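Local coordinates for protein cyclopenase asqI (Emericella nidulans, PDB 5YY3) that converts 4'-methoxycyclopenin into 4'-methoxyviridicatin, with release of methyl isocyanate, as a zinc-dependent cyclopenase of the tyrosinase family in aspoquinolone biosynthesis, at residues V422-L427 with L489-F494; V574-A579 with G603-R608. One frame throughout, in Å; residues are numbered along the deposited sequence.

Contact 1 of 2, residues V422-L427 with L489-F494; sequences VVLSNL and LTLRLF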
ATOM      1  N   VAL A 422      25.640 -44.247   4.441  1.00 28.56           N
ATOM      2  CA  VAL A 422      25.716 -43.427   5.622  1.00 31.06           C
ATOM      3  C   VAL A 422      24.299 -43.125   6.089  1.00 29.19           C
ATOM      4  O   VAL A 422      23.355 -43.162   5.299  1.00 27.82           O
ATOM      5  CB  VAL A 422      26.536 -42.146   5.303  1.00 34.46           C
ATOM      6  CG1 VAL A 422      25.751 -40.852   5.584  1.00 30.87           C
ATOM      7  CG2 VAL A 422      27.852 -42.185   6.013  1.00 26.22           C
ATOM      8  N   VAL A 423      24.133 -42.871   7.378  1.00 31.77           N
ATOM      9  CA  VAL A 423      22.843 -42.419   7.876  1.00 26.94           C
ATOM     10  C   VAL A 423      22.995 -40.999   8.356  1.00 27.58           C
ATOM     11  O   VAL A 423      23.831 -40.737   9.230  1.00 31.69           O
ATOM     12  CB  VAL A 423      22.318 -43.300   9.026  1.00 31.05           C
ATOM     13  CG1 VAL A 423      21.092 -42.659   9.674  1.00 28.07           C
ATOM     14  CG2 VAL A 423      21.993 -44.706   8.519  1.00 28.63           C
ATOM     15  N   LEU A 424      22.212 -40.085   7.777  1.00 23.31           N
ATOM     16  CA  LEU A 424      22.195 -38.694   8.223  1.00 23.20           C
ATOM     17  C   LEU A 424      21.069 -38.446   9.210  1.00 22.67           C
ATOM     18  O   LEU A 424      19.984 -39.016   9.087  1.00 24.21           O
ATOM     19  CB  LEU A 424      22.034 -37.721   7.039  1.00 24.44           C
ATOM     20  CG  LEU A 424      23.173 -37.583   6.026  1.00 27.00           C
ATOM     21  CD1 LEU A 424      22.967 -36.375   5.091  1.00 22.15           C
ATOM     22  CD2 LEU A 424      24.518 -37.503   6.735  1.00 24.80           C
ATOM     23  N   SER A 425      21.313 -37.564  10.169  1.00 22.99           N
ATOM     24  CA  SER A 425      20.269 -37.165  11.112  1.00 27.23           C
ATOM     25  C   SER A 425      20.622 -35.824  11.723  1.00 26.47           C
ATOM     26  O   SER A 425      21.752 -35.355  11.596  1.00 29.80           O
ATOM     27  CB  SER A 425      20.084 -38.214  12.217  1.00 23.25           C
ATOM     28  OG  SER A 425      21.165 -38.163  13.128  1.00 29.10           O
ATOM     29  N   ASN A 426      19.651 -35.204  12.373  1.00 30.44           N
ATOM     30  CA  ASN A 426      19.905 -34.028  13.198  1.00 27.15           C
ATOM     31  C   ASN A 426      20.506 -32.846  12.456  1.00 26.16           C
ATOM     32  O   ASN A 426      21.459 -32.232  12.923  1.00 25.64           O
ATOM     33  CB  ASN A 426      20.819 -34.396  14.374  1.00 34.41           C
ATOM     34  CG  ASN A 426      20.093 -35.188  15.456  1.00 31.10           C
ATOM     35  OD1 ASN A 426      20.480 -36.300  15.795  1.00 35.12           O
ATOM     36  ND2 ASN A 426      19.043 -34.614  15.996  1.00 38.80           N
ATOM     37  N   LEU A 427      19.944 -32.513  11.305  1.00 24.89           N
ATOM     38  CA  LEU A 427      20.408 -31.351  10.569  1.00 24.35           C
ATOM     39  C   LEU A 427      19.986 -30.084  11.301  1.00 25.37           C
ATOM     40  O   LEU A 427      18.823 -29.930  11.660  1.00 25.32           O
ATOM     41  CB  LEU A 427      19.850 -31.359   9.139  1.00 27.95           C
ATOM     42  CG  LEU A 427      20.205 -30.167   8.251  1.00 26.94           C
ATOM     43  CD1 LEU A 427      21.714 -30.069   8.102  1.00 25.73           C
ATOM     44  CD2 LEU A 427      19.532 -30.299   6.884  1.00 25.02           C
ATOM     45  N   LEU A 489      32.716 -39.256   1.780  1.00 36.68           N
ATOM     46  CA  LEU A 489      31.432 -38.906   1.175  1.00 34.77           C
ATOM     47  C   LEU A 489      31.310 -37.392   1.066  1.00 27.25           C
ATOM     48  O   LEU A 489      32.124 -36.657   1.606  1.00 27.93           O
ATOM     49  CB  LEU A 489      30.284 -39.500   1.994  1.00 27.53           C
ATOM     50  CG  LEU A 489      30.348 -39.016   3.436  1.00 31.39           C
ATOM     51  CD1 LEU A 489      29.265 -37.989   3.742  1.00 30.71           C
ATOM     52  CD2 LEU A 489      30.330 -40.184   4.416  1.00 34.31           C
ATOM     53  N   THR A 490      30.307 -36.940   0.337  1.00 26.05           N
ATOM     54  CA  THR A 490      30.092 -35.512   0.151  1.00 27.33           C
ATOM     55  C   THR A 490      28.705 -35.129   0.662  1.00 26.57           C
ATOM     56  O   THR A 490      27.706 -35.784   0.335  1.00 24.61           O
ATOM     57  CB  THR A 490      30.244 -35.100  -1.331  1.00 28.16           C
ATOM     58  OG1 THR A 490      31.586 -35.343  -1.762  1.00 35.63           O
ATOM     59  CG2 THR A 490      29.918 -33.604  -1.529  1.00 28.33           C
ATOM     60  N   LEU A 491      28.664 -34.089   1.496  1.00 26.68           N
ATOM     61  CA  LEU A 491      27.412 -33.565   2.043  1.00 25.54           C
ATOM     62  C   LEU A 491      26.970 -32.380   1.198  1.00 27.38           C
ATOM     63  O   LEU A 491      27.746 -31.442   0.986  1.00 25.87           O
ATOM     64  CB  LEU A 491      27.579 -33.139   3.503  1.00 23.86           C
ATOM     65  CG  LEU A 491      27.871 -34.231   4.528  1.00 22.24           C
ATOM     66  CD1 LEU A 491      28.010 -33.611   5.887  1.00 22.03           C
ATOM     67  CD2 LEU A 491      26.766 -35.275   4.528  1.00 24.50           C
ATOM     68  N   ARG A 492      25.732 -32.429   0.713  1.00 23.19           N
ATOM     69  CA  ARG A 492      25.205 -31.367  -0.131  1.00 24.85           C
ATOM     70  C   ARG A 492      24.021 -30.678   0.533  1.00 24.51           C
ATOM     71  O   ARG A 492      22.976 -31.303   0.761  1.00 24.97           O
ATOM     72  CB  ARG A 492      24.796 -31.926  -1.494  1.00 26.80           C
ATOM     73  CG  ARG A 492      25.890 -32.716  -2.165  1.00 24.03           C
ATOM     74  CD  ARG A 492      25.369 -33.432  -3.380  1.00 27.02           C
ATOM     75  NE  ARG A 492      26.447 -34.138  -4.049  1.00 29.83           N
ATOM     76  CZ  ARG A 492      27.181 -33.623  -5.022  1.00 32.14           C
ATOM     77  NH1 ARG A 492      26.934 -32.394  -5.453  1.00 29.02           N
ATOM     78  NH2 ARG A 492      28.154 -34.341  -5.563  1.00 35.10           N
ATOM     79  N   LEU A 493      24.186 -29.395   0.832  1.00 18.00           N
ATOM     80  CA  LEU A 493      23.173 -28.635   1.560  1.00 22.01           C
ATOM     81  C   LEU A 493      22.420 -27.625   0.681  1.00 25.16           C
ATOM     82  O   LEU A 493      23.033 -26.789  -0.001  1.00 24.21           O
ATOM     83  CB  LEU A 493      23.814 -27.895   2.736  1.00 19.91           C
ATOM     84  CG  LEU A 493      22.920 -26.889   3.468  1.00 21.26           C
ATOM     85  CD1 LEU A 493      21.887 -27.575   4.315  1.00 19.25           C
ATOM     86  CD2 LEU A 493      23.743 -25.919   4.292  1.00 23.67           C
ATOM     87  N   PHE A 494      21.090 -27.717   0.725  1.00 21.80           N
ATOM     88  CA  PHE A 494      20.187 -26.809   0.038  1.00 19.65           C
ATOM     89  C   PHE A 494      19.135 -26.258   1.009  1.00 24.78           C
ATOM     90  O   PHE A 494      18.771 -26.921   1.997  1.00 23.31           O
ATOM     91  CB  PHE A 494      19.475 -27.518  -1.120  1.00 21.57           C
ATOM     92  CG  PHE A 494      20.371 -27.884  -2.283  1.00 23.78           C
ATOM     93  CD1 PHE A 494      21.166 -29.025  -2.239  1.00 21.76           C
ATOM     94  CD2 PHE A 494      20.365 -27.118  -3.451  1.00 21.89           C
ATOM     95  CE1 PHE A 494      21.971 -29.380  -3.316  1.00 22.68           C
ATOM     96  CE2 PHE A 494      21.160 -27.464  -4.540  1.00 26.05           C
ATOM     97  CZ  PHE A 494      21.970 -28.601  -4.476  1.00 25.67           C
TER

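Contact 2 of 2, residues V574-A579 with G603-R608; sequences VAFCIA and GYPFNR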
ATOM      1  N   VAL A 574      13.141 -24.590   4.649  1.00 25.54           N
ATOM      2  CA  VAL A 574      13.507 -25.976   4.901  1.00 23.46           C
ATOM      3  C   VAL A 574      14.957 -26.199   4.486  1.00 24.91           C
ATOM      4  O   VAL A 574      15.385 -25.722   3.429  1.00 25.10           O
ATOM      5  CB  VAL A 574      12.588 -26.953   4.140  1.00 22.58           C
ATOM      6  CG1 VAL A 574      13.071 -28.394   4.310  1.00 21.04           C
ATOM      7  CG2 VAL A 574      11.148 -26.799   4.620  1.00 27.13           C
ATOM      8  N   ALA A 575      15.717 -26.882   5.332  1.00 25.61           N
ATOM      9  CA  ALA A 575      17.077 -27.276   4.991  1.00 21.57           C
ATOM     10  C   ALA A 575      17.081 -28.729   4.566  1.00 24.45           C
ATOM     11  O   ALA A 575      16.375 -29.547   5.136  1.00 27.71           O
ATOM     12  CB  ALA A 575      18.016 -27.064   6.148  1.00 21.03           C
ATOM     13  N   PHE A 576      17.878 -29.030   3.548  1.00 21.90           N
ATOM     14  CA  PHE A 576      17.956 -30.352   2.960  1.00 22.72           C
ATOM     15  C   PHE A 576      19.423 -30.739   2.863  1.00 24.23           C
ATOM     16  O   PHE A 576      20.258 -29.928   2.453  1.00 24.48           O
ATOM     17  CB  PHE A 576      17.279 -30.357   1.580  1.00 20.35           C
ATOM     18  CG  PHE A 576      17.684 -31.501   0.690  1.00 22.45           C
ATOM     19  CD1 PHE A 576      18.809 -31.407  -0.120  1.00 24.19           C
ATOM     20  CD2 PHE A 576      16.914 -32.650   0.624  1.00 22.20           C
ATOM     21  CE1 PHE A 576      19.169 -32.435  -0.954  1.00 20.15           C
ATOM     22  CE2 PHE A 576      17.272 -33.694  -0.215  1.00 22.56           C
ATOM     23  CZ  PHE A 576      18.398 -33.588  -1.001  1.00 25.57           C
ATOM     24  N   CYS A 577      19.736 -31.969   3.253  1.00 23.32           N
ATOM     25  CA  CYS A 577      21.098 -32.451   3.171  1.00 23.54           C
ATOM     26  C   CYS A 577      21.089 -33.871   2.626  1.00 24.93           C
ATOM     27  O   CYS A 577      20.385 -34.752   3.132  1.00 24.96           O
ATOM     28  CB  CYS A 577      21.799 -32.396   4.535  1.00 25.16           C
ATOM     29  SG  CYS A 577      23.612 -32.665   4.385  1.00 24.30           S
ATOM     30  N   ILE A 578      21.849 -34.083   1.565  1.00 26.43           N
ATOM     31  CA  ILE A 578      21.995 -35.417   1.008  1.00 24.75           C
ATOM     32  C   ILE A 578      23.471 -35.826   1.086  1.00 27.43           C
ATOM     33  O   ILE A 578      24.371 -34.992   0.925  1.00 25.54           O
ATOM     34  CB  ILE A 578      21.458 -35.489  -0.460  1.00 25.99           C
ATOM     35  CG1 ILE A 578      21.594 -36.906  -1.031  1.00 24.21           C
ATOM     36  CG2 ILE A 578      22.147 -34.482  -1.367  1.00 26.83           C
ATOM     37  CD1 ILE A 578      20.918 -37.075  -2.384  1.00 22.25           C
ATOM     38  N   ALA A 579      23.722 -37.098   1.383  1.00 26.82           N
ATOM     39  CA  ALA A 579      25.090 -37.607   1.357  1.00 24.40           C
ATOM     40  C   ALA A 579      25.307 -38.447   0.103  1.00 27.18           C
ATOM     41  O   ALA A 579      24.609 -39.437  -0.133  1.00 23.84           O
ATOM     42  CB  ALA A 579      25.396 -38.426   2.623  1.00 20.61           C
ATOM     43  N   GLY A 603      24.367 -28.384  -8.888  1.00 29.84           N
ATOM     44  CA  GLY A 603      23.043 -28.317  -8.297  1.00 26.00           C
ATOM     45  C   GLY A 603      22.393 -29.646  -8.001  1.00 26.92           C
ATOM     46  O   GLY A 603      21.223 -29.683  -7.619  1.00 28.81           O
ATOM     47  N   TYR A 604      23.146 -30.732  -8.165  1.00 26.31           N
ATOM     48  CA  TYR A 604      22.669 -32.070  -7.806  1.00 25.52           C
ATOM     49  C   TYR A 604      22.239 -32.108  -6.348  1.00 25.39           C
ATOM     50  O   TYR A 604      22.961 -31.614  -5.480  1.00 23.06           O
ATOM     51  CB  TYR A 604      23.761 -33.107  -8.048  1.00 26.92           C
ATOM     52  CG  TYR A 604      23.326 -34.528  -7.780  1.00 29.01           C
ATOM     53  CD1 TYR A 604      22.690 -35.272  -8.769  1.00 26.11           C
ATOM     54  CD2 TYR A 604      23.546 -35.127  -6.542  1.00 26.96           C
ATOM     55  CE1 TYR A 604      22.280 -36.573  -8.539  1.00 30.01           C
ATOM     56  CE2 TYR A 604      23.134 -36.438  -6.302  1.00 27.96           C
ATOM     57  CZ  TYR A 604      22.505 -37.155  -7.314  1.00 26.54           C
ATOM     58  OH  TYR A 604      22.100 -38.461  -7.104  1.00 29.42           O
ATOM     59  N   PRO A 605      21.101 -32.745  -6.053  1.00 22.86           N
ATOM     60  CA  PRO A 605      20.239 -33.558  -6.918  1.00 24.44           C
ATOM     61  C   PRO A 605      19.014 -32.831  -7.470  1.00 23.09           C
ATOM     62  O   PRO A 605      18.091 -33.468  -7.985  1.00 20.84           O
ATOM     63  CB  PRO A 605      19.799 -34.674  -5.976  1.00 21.84           C
ATOM     64  CG  PRO A 605      19.646 -33.957  -4.649  1.00 23.68           C
ATOM     65  CD  PRO A 605      20.696 -32.853  -4.637  1.00 20.90           C
ATOM     66  N   PHE A 606      18.995 -31.511  -7.361  1.00 22.03           N
ATOM     67  CA  PHE A 606      17.828 -30.761  -7.804  1.00 26.18           C
ATOM     68  C   PHE A 606      17.914 -30.300  -9.253  1.00 28.31           C
ATOM     69  O   PHE A 606      17.076 -29.535  -9.694  1.00 28.67           O
ATOM     70  CB  PHE A 606      17.603 -29.553  -6.894  1.00 21.47           C
ATOM     71  CG  PHE A 606      17.203 -29.932  -5.491  1.00 23.00           C
ATOM     72  CD1 PHE A 606      15.943 -30.446  -5.238  1.00 19.24           C
ATOM     73  CD2 PHE A 606      18.093 -29.784  -4.436  1.00 20.33           C
ATOM     74  CE1 PHE A 606      15.571 -30.781  -3.970  1.00 20.21           C
ATOM     75  CE2 PHE A 606      17.729 -30.130  -3.161  1.00 19.30           C
ATOM     76  CZ  PHE A 606      16.464 -30.623  -2.925  1.00 21.36           C
ATOM     77  N   ASN A 607      18.913 -30.785  -9.988  1.00 31.53           N
ATOM     78  CA  ASN A 607      19.171 -30.324 -11.348  1.00 26.15           C
ATOM     79  C   ASN A 607      18.442 -31.160 -12.399  1.00 29.04           C
ATOM     80  O   ASN A 607      18.359 -30.766 -13.562  1.00 32.19           O
ATOM     81  CB  ASN A 607      20.671 -30.315 -11.624  1.00 25.47           C
ATOM     82  CG  ASN A 607      21.300 -31.690 -11.469  1.00 32.01           C
ATOM     83  OD1 ASN A 607      20.805 -32.526 -10.709  1.00 27.83           O
ATOM     84  ND2 ASN A 607      22.396 -31.931 -12.188  1.00 30.38           N
ATOM     85  N   ARG A 608      17.898 -32.300 -11.984  1.00 25.42           N
ATOM     86  CA  ARG A 608      17.005 -33.099 -12.838  1.00 27.77           C
ATOM     87  C   ARG A 608      15.802 -33.522 -12.024  1.00 23.63           C
ATOM     88  O   ARG A 608      15.850 -33.473 -10.804  1.00 22.04           O
ATOM     89  CB  ARG A 608      17.715 -34.339 -13.390  1.00 28.25           C
ATOM     90  CG  ARG A 608      18.376 -34.113 -14.713  1.00 33.72           C
ATOM     91  CD  ARG A 608      19.426 -35.145 -14.967  1.00 37.66           C
ATOM     92  NE  ARG A 608      20.743 -34.533 -14.855  1.00 44.04           N
ATOM     93  CZ  ARG A 608      21.282 -33.776 -15.802  1.00 44.04           C
ATOM     94  NH1 ARG A 608      20.614 -33.577 -16.926  1.00 44.17           N
ATOM     95  NH2 ARG A 608      22.491 -33.241 -15.633  1.00 48.91           N
TER

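Contact 1 of 2, residues V422-L427 with L489-F494
Val422 and Leu489 make the closest touch between the two strands: their side chains cross at about a right angle, with Val422 CG2 3.6 Å from Leu489 CD2. Leu489 presents this methyl from a setting uncommon for a leucine, its CG between the backbone N and the carbonyl carbon (chi1 57°). Two residues on, Leu424 and Leu491 slide past each other in opposite directions, and the single methyl CD2 of Leu491 rests against both branches of Leu424, 3.9 Å from CD2 and 4.0 Å from CD1. In Leu491 the CG lies opposite the carbonyl carbon (chi1 -66°), and the branch beyond it bridges the gap. Leu427 CD2 and Leu493 CD1 meet more loosely, at 4.4 Å. The strand axes, 26° apart in the same sense, approach no closer than 10.6 Å; leucine and valine branches span much of the gap, joined by Cys577 and Ala579 of strand 571-580. Arg492, directed elsewhere, forms salt bridges with Asp582 and Asp598. Side chains interlocking between strands about 10 Å apart are characteristic of a beta-sandwich core, consistent here with the immunoglobulin-like domain of hemocyanins.

Contact 2 of 2, residues V574-A579 with G603-R608
The ring of Phe576 receives the edge of Phe606 on one face, with Phe606 CZ 3.7 Å above the plane and over the ring centre. Phe606 CE2 also comes within 3.5 Å of Phe576 CD1. The planes stand at 63° and the centroids 4.8 Å apart, a T-shaped pair tilted from the perpendicular. With CG anti to the backbone N, the Phe576 ring is carried out from the strand to meet the loop. Pro605 CG approaches this ring obliquely, 3.9 Å from Phe576 CZ, and Pro605 CD lies 3.9 Å from Ile578 CG2, so the proline ring touches both strand residues. On the loop itself, Pro605 CB lies 3.7 Å above the centre of the Tyr604 ring, an arrangement that goes with the cis peptide joining them. The turn is closed by the bond from Phe606 N to Gly603 O, 2.9 Å long. Beyond the segments, Phe606 stacks on Trp507 and meets Phe494 edge-to-face. Across the contact the chemistry is wholly apolar and aromatic: buried rings and methyls hold the loop to the strand by shape, and the C-H edge of Phe606 against the pi face of Phe576 adds a weak electrostatic preference.

From the N terminus the chain passes through the helical part that carries the zinc-binding histidines before entering strand 422-431. Contact 1 closes a 61-residue excursion of strands and connections when 487-497 arrives opposite it. After strands 508-517 and 523-528, strand 571-580 opens contact 2, which the loop at 603-608 closes before helix 611-614. The two closures follow in series, neither nested nor crossed, yet their centres are about 10 Å apart. Strands 487-497 and 571-580 are antiparallel neighbours, with probable hydrogen bonds from Phe576 N to Phe494 O (2.8 Å) and from Arg492 N to Ile578 O (2.9 Å). Contact 1 sets 422-431 against 487-497, and contact 2 sets the loop against 571-580.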